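Local structure of proline dehydrogenase (Bradyrhizobium japonicum USDA 110, 3HAZ) at residues 783-788 with 945-950; 939-944 with 952-957. The protein probably oxidises proline to glutamate in two steps, as a bifunctional enzyme with an FAD-dependent proline dehydrogenase and an NAD-dependent aldehyde dehydrogenase activity. One frame throughout, in Å; residues are numbered along the deposited sequence.

Contact 1. Residues 783-788 with 945-950; sequences VTSAFR and NMIGAV. With SO4 (sulfate ion), chain E.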
loop_
_atom_site.group_PDB
_atom_site.type_symbol
_atom_site.label_atom_id
_atom_site.label_comp_id
_atom_site.label_asym_id
_atom_site.label_seq_id
_atom_site.Cartn_x
_atom_site.Cartn_y
_atom_site.Cartn_z
ATOM N N VAL A 783 -30.732 -40.600 -6.338
ATOM C CA VAL A 783 -30.474 -41.525 -7.439
ATOM C C VAL A 783 -28.994 -41.488 -7.838
ATOM O O VAL A 783 -28.366 -42.526 -8.021
ATOM C CB VAL A 783 -31.392 -41.239 -8.653
ATOM C CG1 VAL A 783 -30.850 -41.901 -9.909
ATOM C CG2 VAL A 783 -32.810 -41.730 -8.363
ATOM N N THR A 784 -28.445 -40.284 -7.945
ATOM C CA THR A 784 -27.034 -40.099 -8.273
ATOM C C THR A 784 -26.117 -40.682 -7.201
ATOM O O THR A 784 -25.237 -41.497 -7.489
ATOM C CB THR A 784 -26.698 -38.604 -8.442
ATOM O OG1 THR A 784 -27.326 -38.109 -9.628
ATOM C CG2 THR A 784 -25.199 -38.413 -8.558
ATOM N N SER A 785 -26.334 -40.260 -5.960
ATOM C CA SER A 785 -25.493 -40.677 -4.843
ATOM C C SER A 785 -25.486 -42.189 -4.593
ATOM O O SER A 785 -24.471 -42.747 -4.181
ATOM C CB SER A 785 -25.909 -39.940 -3.562
ATOM O OG SER A 785 -25.818 -38.536 -3.735
ATOM N N ALA A 786 -26.609 -42.857 -4.831
ATOM C CA ALA A 786 -26.707 -44.275 -4.476
ATOM C C ALA A 786 -26.449 -45.241 -5.634
ATOM O O ALA A 786 -25.988 -46.377 -5.423
ATOM C CB ALA A 786 -28.065 -44.563 -3.840
ATOM N N PHE A 787 -26.746 -44.802 -6.852
ATOM C CA PHE A 787 -26.763 -45.717 -7.994
ATOM C C PHE A 787 -25.729 -45.401 -9.070
ATOM O O PHE A 787 -25.376 -46.273 -9.862
ATOM C CB PHE A 787 -28.168 -45.786 -8.614
ATOM C CG PHE A 787 -29.245 -46.121 -7.631
ATOM C CD1 PHE A 787 -29.065 -47.146 -6.711
ATOM C CD2 PHE A 787 -30.446 -45.421 -7.624
ATOM C CE1 PHE A 787 -30.060 -47.464 -5.797
ATOM C CE2 PHE A 787 -31.445 -45.736 -6.713
ATOM C CZ PHE A 787 -31.247 -46.766 -5.798
ATOM N N ARG A 788 -25.246 -44.159 -9.100
ATOM C CA ARG A 788 -24.159 -43.777 -10.003
ATOM C C ARG A 788 -22.957 -44.689 -9.793
ATOM O O ARG A 788 -22.611 -45.015 -8.658
ATOM C CB ARG A 788 -23.752 -42.320 -9.768
ATOM C CG ARG A 788 -22.460 -41.892 -10.446
ATOM C CD ARG A 788 -22.697 -41.438 -11.872
ATOM N NE ARG A 788 -23.724 -40.402 -11.944
ATOM C CZ ARG A 788 -23.474 -39.102 -12.064
ATOM N NH1 ARG A 788 -22.223 -38.668 -12.138
ATOM N NH2 ARG A 788 -24.481 -38.236 -12.121
ATOM N N ASN A 945 -25.897 -33.648 -4.385
ATOM C CA ASN A 945 -25.516 -35.048 -4.239
ATOM C C ASN A 945 -24.259 -35.208 -3.366
ATOM O O ASN A 945 -23.572 -34.228 -3.067
ATOM C CB ASN A 945 -25.351 -35.716 -5.602
ATOM C CG ASN A 945 -24.075 -35.309 -6.295
ATOM O OD1 ASN A 945 -23.021 -35.222 -5.672
ATOM N ND2 ASN A 945 -24.161 -35.060 -7.593
ATOM N N MET A 946 -23.974 -36.440 -2.952
ATOM C CA MET A 946 -22.906 -36.707 -1.984
ATOM C C MET A 946 -21.601 -37.207 -2.616
ATOM O O MET A 946 -20.698 -37.642 -1.908
ATOM C CB MET A 946 -23.381 -37.740 -0.951
ATOM C CG MET A 946 -24.535 -37.274 -0.074
ATOM S SD MET A 946 -25.512 -38.633 0.622
ATOM C CE MET A 946 -24.248 -39.573 1.483
ATOM N N ILE A 947 -21.500 -37.151 -3.939
ATOM C CA ILE A 947 -20.393 -37.795 -4.628
ATOM C C ILE A 947 -19.556 -36.845 -5.491
ATOM O O ILE A 947 -19.928 -35.701 -5.727
ATOM C CB ILE A 947 -20.899 -38.946 -5.514
ATOM C CG1 ILE A 947 -21.727 -38.396 -6.676
ATOM C CG2 ILE A 947 -21.708 -39.954 -4.690
ATOM C CD1 ILE A 947 -22.050 -39.439 -7.729
ATOM N N GLY A 948 -18.412 -37.339 -5.952
ATOM C CA GLY A 948 -17.580 -36.613 -6.896
ATOM C C GLY A 948 -16.789 -35.467 -6.290
ATOM O O GLY A 948 -16.662 -34.407 -6.903
ATOM N N ALA A 949 -16.258 -35.683 -5.088
ATOM C CA ALA A 949 -15.428 -34.688 -4.426
ATOM C C ALA A 949 -14.372 -34.166 -5.394
ATOM O O ALA A 949 -13.745 -34.941 -6.117
ATOM C CB ALA A 949 -14.774 -35.276 -3.190
ATOM N N VAL A 950 -14.194 -32.849 -5.417
ATOM C CA VAL A 950 -13.264 -32.219 -6.340
ATOM C C VAL A 950 -11.964 -31.858 -5.621
ATOM O O VAL A 950 -11.987 -31.225 -4.567
ATOM C CB VAL A 950 -13.875 -30.964 -6.981
ATOM C CG1 VAL A 950 -12.833 -30.240 -7.827
ATOM C CG2 VAL A 950 -15.098 -31.343 -7.829
HETATM S S SO4 E . -16.236 -39.732 -4.817
HETATM O O1 SO4 E . -16.439 -38.594 -3.918
HETATM O O2 SO4 E . -15.659 -40.841 -4.058
HETATM O O3 SO4 E . -17.502 -40.166 -5.398
HETATM O O4 SO4 E . -15.344 -39.328 -5.901
#
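S785, in the last turn of helix 775-787, lies beside M946 of the irregular loop 945-950, their CA atoms 5.5 Å apart. The one hydrogen bond between the two segments runs from the backbone M946 N to S785 OG, 2.9 Å long and nearly straight at 167°. That hydroxyl is also bonded to D781 O, one turn back, so a buried side-chain oxygen links helix and loop backbone. The loop is shaped by an Asx turn: N945 OD1 accepts from I947 N at 3.0 Å, the N-H lying above the amide's carbonyl plane. In this aldehyde dehydrogenase domain the contact lies near the active site, the I947 side chain about 8 Å from that of C794, predicted as an active-site residue and, as in other aldehyde dehydrogenases, probably the nucleophile. With CG1 between backbone N and carbonyl carbon (chi1 68°), I947 reaches back to the helix, where its CD1 presses on T784 CG2 at a tight 3.4 Å and touches R788 CG at 3.7 Å. T784 CG2 also meets N945 ND2. The backbone N-H groups of G948 and A949 point at O3 and O1 of a sulfate, probably from the crystallisation liquor, that S795 and R793 also bind.

Contact 2. Residues 939-944 with 952-957; sequences NIYVNR and GVQPFG. With NAD (nicotinamide-adenine-dinucleotide), chain D.
The carboxamide of N939 bonds the backbone of 952-957 through both its oxygen and its nitrogen. Its OD1 accepts from G957 N at 3.0 Å (159° at the hydrogen), the donor tilted slightly from the carbonyl plane, while its ND2 donates to P955 O at 3.0 Å, approaching from above that carbonyl's plane. Two bonds to one flat group fix its rotation, and CG, anti to the carbonyl carbon (chi1 -73°), carries the amide to P955 and G957. Both bonds go with an alanine here, which is likely to leave G957 N without its acceptor and P955 O short of one donor. F956 crosses N939 at about a right angle, with CD1 3.6 Å from N939 OD1 and amide and ring planes 32° apart. The F956 ring, its CG anti to the backbone N, points to the cofactor, where CE2 comes within 3.3 Å of the carboxamide oxygen O7N of NAD, met at the ring edge; F956 thus lines the nicotinamide end of the NAD pocket. Y941 brings its OH to Q954 CB, 4.0 Å away, and its CD2 lies over one face of the R944 guanidinium. A water accepts from R944 NH2 and donates to Q954 OE1, which also takes the N-H of V950; R944 is salt-bridged to E641 of the second subunit, and Q954 NE2 bonds N643 of that subunit. Strand 939-942 is an outermost strand of its sheet within the chain, lying beside strand 917-921, with helix 925-934 against I940 and V942, and its other edge pairs in parallel with a strand of the second subunit.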
loop_
_atom_site.group_PDB
_atom_site.type_symbol
_atom_site.label_atom_id
_atom_site.label_comp_id
_atom_site.label_asym_id
_atom_site.label_seq_id
_atom_site.Cartn_x
_atom_site.Cartn_y
_atom_site.Cartn_z
ATOM N N ASN A 939 -17.162 -35.496 5.241
ATOM C CA ASN A 939 -17.677 -34.682 4.146
ATOM C C ASN A 939 -19.190 -34.571 4.233
ATOM O O ASN A 939 -19.907 -35.575 4.149
ATOM C CB ASN A 939 -17.257 -35.263 2.789
ATOM C CG ASN A 939 -15.778 -35.035 2.483
ATOM O OD1 ASN A 939 -14.913 -35.783 2.936
ATOM N ND2 ASN A 939 -15.490 -34.006 1.695
ATOM N N ILE A 940 -19.663 -33.346 4.437
ATOM C CA ILE A 940 -21.092 -33.063 4.532
ATOM C C ILE A 940 -21.518 -32.282 3.291
ATOM O O ILE A 940 -20.910 -31.269 2.933
ATOM C CB ILE A 940 -21.415 -32.290 5.834
ATOM C CG1 ILE A 940 -20.974 -33.121 7.048
ATOM C CG2 ILE A 940 -22.902 -31.931 5.924
ATOM C CD1 ILE A 940 -21.209 -32.444 8.377
ATOM N N TYR A 941 -22.534 -32.793 2.610
ATOM C CA TYR A 941 -23.050 -32.164 1.403
ATOM C C TYR A 941 -24.493 -31.713 1.635
ATOM O O TYR A 941 -25.357 -32.515 2.006
ATOM C CB TYR A 941 -23.007 -33.146 0.236
ATOM C CG TYR A 941 -21.617 -33.517 -0.243
ATOM C CD1 TYR A 941 -21.019 -34.714 0.144
ATOM C CD2 TYR A 941 -20.918 -32.681 -1.109
ATOM C CE1 TYR A 941 -19.756 -35.067 -0.314
ATOM C CE2 TYR A 941 -19.655 -33.019 -1.568
ATOM C CZ TYR A 941 -19.075 -34.210 -1.170
ATOM O OH TYR A 941 -17.812 -34.534 -1.633
ATOM N N VAL A 942 -24.746 -30.433 1.409
ATOM C CA VAL A 942 -26.045 -29.848 1.698
ATOM C C VAL A 942 -26.780 -29.460 0.419
ATOM O O VAL A 942 -26.289 -28.652 -0.370
ATOM C CB VAL A 942 -25.897 -28.612 2.608
ATOM C CG1 VAL A 942 -27.273 -28.000 2.935
ATOM C CG2 VAL A 942 -25.156 -28.998 3.880
ATOM N N ASN A 943 -27.952 -30.054 0.215
ATOM C CA ASN A 943 -28.804 -29.694 -0.911
ATOM C C ASN A 943 -28.137 -29.966 -2.256
ATOM O O ASN A 943 -28.355 -29.245 -3.226
ATOM C CB ASN A 943 -29.249 -28.228 -0.799
ATOM C CG ASN A 943 -30.239 -28.005 0.344
ATOM O OD1 ASN A 943 -30.886 -28.947 0.809
ATOM N ND2 ASN A 943 -30.356 -26.759 0.803
ATOM N N ARG A 944 -27.320 -31.015 -2.291
ATOM C CA ARG A 944 -26.720 -31.519 -3.524
ATOM C C ARG A 944 -26.382 -32.998 -3.337
ATOM O O ARG A 944 -26.557 -33.553 -2.250
ATOM C CB ARG A 944 -25.458 -30.730 -3.894
ATOM C CG ARG A 944 -24.401 -30.667 -2.788
ATOM C CD ARG A 944 -23.006 -30.491 -3.379
ATOM N NE ARG A 944 -22.522 -31.743 -3.958
ATOM C CZ ARG A 944 -21.354 -31.893 -4.576
ATOM N NH1 ARG A 944 -21.010 -33.083 -5.058
ATOM N NH2 ARG A 944 -20.534 -30.855 -4.718
ATOM N N GLY A 952 -8.921 -30.190 -4.102
ATOM C CA GLY A 952 -8.663 -28.817 -3.718
ATOM C C GLY A 952 -9.928 -28.039 -3.408
ATOM O O GLY A 952 -9.861 -26.895 -2.962
ATOM N N VAL A 953 -11.081 -28.656 -3.644
ATOM C CA VAL A 953 -12.367 -28.001 -3.401
ATOM C C VAL A 953 -13.108 -28.699 -2.263
ATOM O O VAL A 953 -13.488 -28.064 -1.282
ATOM C CB VAL A 953 -13.228 -27.992 -4.673
ATOM C CG1 VAL A 953 -14.600 -27.349 -4.404
ATOM C CG2 VAL A 953 -12.488 -27.269 -5.796
ATOM N N GLN A 954 -13.313 -30.006 -2.403
ATOM C CA GLN A 954 -13.790 -30.826 -1.295
ATOM C C GLN A 954 -12.698 -31.798 -0.853
ATOM O O GLN A 954 -12.657 -32.940 -1.323
ATOM C CB GLN A 954 -15.061 -31.608 -1.664
ATOM C CG GLN A 954 -16.279 -30.724 -1.923
ATOM C CD GLN A 954 -16.539 -30.503 -3.396
ATOM O OE1 GLN A 954 -16.162 -31.328 -4.230
ATOM N NE2 GLN A 954 -17.206 -29.394 -3.727
ATOM N N PRO A 955 -11.795 -31.345 0.031
ATOM C CA PRO A 955 -10.839 -32.302 0.610
ATOM C C PRO A 955 -11.647 -33.474 1.131
ATOM O O PRO A 955 -12.616 -33.271 1.864
ATOM C CB PRO A 955 -10.209 -31.516 1.760
ATOM C CG PRO A 955 -10.274 -30.078 1.287
ATOM C CD PRO A 955 -11.580 -29.972 0.525
ATOM N N PHE A 956 -11.279 -34.677 0.718
ATOM C CA PHE A 956 -12.135 -35.824 0.918
ATOM C C PHE A 956 -11.521 -36.854 1.863
ATOM O O PHE A 956 -10.338 -37.169 1.766
ATOM C CB PHE A 956 -12.466 -36.463 -0.432
ATOM C CG PHE A 956 -13.386 -37.640 -0.319
ATOM C CD1 PHE A 956 -14.761 -37.458 -0.291
ATOM C CD2 PHE A 956 -12.881 -38.927 -0.224
ATOM C CE1 PHE A 956 -15.618 -38.539 -0.171
ATOM C CE2 PHE A 956 -13.736 -40.017 -0.112
ATOM C CZ PHE A 956 -15.104 -39.819 -0.087
ATOM N N GLY A 957 -12.336 -37.383 2.769
ATOM C CA GLY A 957 -11.879 -38.395 3.702
ATOM C C GLY A 957 -12.601 -38.306 5.030
ATOM O O GLY A 957 -12.961 -37.219 5.487
HETATM P PA NAD D . -9.868 -54.090 -0.275
HETATM O O1A NAD D . -9.673 -53.962 1.349
HETATM O O2A NAD D . -10.605 -55.324 -0.592
HETATM O O5B NAD D . -8.346 -54.138 -0.957
HETATM C C5B NAD D . -7.836 -52.971 -1.588
HETATM C C4B NAD D . -6.315 -53.060 -1.786
HETATM O O4B NAD D . -5.565 -53.637 -0.650
HETATM C C3B NAD D . -5.843 -53.976 -2.989
HETATM O O3B NAD D . -4.918 -53.492 -3.913
HETATM C C2B NAD D . -5.607 -55.305 -2.276
HETATM O O2B NAD D . -5.095 -56.407 -2.992
HETATM C C1B NAD D . -4.912 -54.831 -1.074
HETATM N N9A NAD D . -4.945 -55.834 -0.000
HETATM C C8A NAD D . -5.873 -56.806 0.196
HETATM N N7A NAD D . -5.502 -57.535 1.364
HETATM C C5A NAD D . -4.312 -56.968 1.873
HETATM C C6A NAD D . -3.527 -57.284 2.976
HETATM N N6A NAD D . -3.910 -58.388 3.841
HETATM N N1A NAD D . -2.409 -56.562 3.245
HETATM C C2A NAD D . -2.048 -55.511 2.419
HETATM N N3A NAD D . -2.820 -55.199 1.333
HETATM C C4A NAD D . -3.955 -55.931 1.059
HETATM O O3 NAD D . -10.653 -52.737 -0.884
HETATM P PN NAD D . -11.321 -52.791 -2.416
HETATM O O1N NAD D . -12.283 -54.145 -2.544
HETATM O O2N NAD D . -10.258 -52.827 -3.423
HETATM O O5D NAD D . -12.261 -51.436 -2.672
HETATM C C5D NAD D . -13.492 -51.291 -1.978
HETATM C C4D NAD D . -13.328 -50.596 -0.609
HETATM O O4D NAD D . -12.365 -49.456 -0.552
HETATM C C3D NAD D . -14.599 -50.069 0.185
HETATM O O3D NAD D . -14.856 -50.559 1.479
HETATM C C2D NAD D . -14.431 -48.548 -0.018
HETATM O O2D NAD D . -15.330 -47.625 0.565
HETATM C C1D NAD D . -12.975 -48.392 0.150
HETATM N N1N NAD D . -12.573 -47.121 -0.466
HETATM C C2N NAD D . -12.499 -45.963 0.331
HETATM C C3N NAD D . -12.118 -44.693 -0.278
HETATM C C7N NAD D . -12.026 -43.430 0.596
HETATM O O7N NAD D . -11.521 -42.459 0.158
HETATM N N7N NAD D . -12.428 -43.477 1.987
HETATM C C4N NAD D . -11.819 -44.626 -1.730
HETATM C C5N NAD D . -11.890 -45.777 -2.519
HETATM C C6N NAD D . -12.273 -47.068 -1.905
HETATM O O HOH W 1 -18.272 -31.965 -6.260
#

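Both contacts belong to the aldehyde dehydrogenase part of the chain, their centres 11 Å apart. Strand 939-942 opens segment 939-944, and the loop after it carries 945-950 and then 952-957. The remaining segment, 783-788, comes more than 150 residues earlier, at the end of helix 775-787. Contact 1 therefore ties the middle of this loop to a distant helix, whereas contact 2 folds its later part back on the strand that led into it. They meet mainly at A949, whose CB packs on Y941 OH and F956 CD1, and at M946 O on Y941 CE1. The loop passes near C794 and the NAD pocket, and the strand before it lies at the edge where the second subunit continues the sheet.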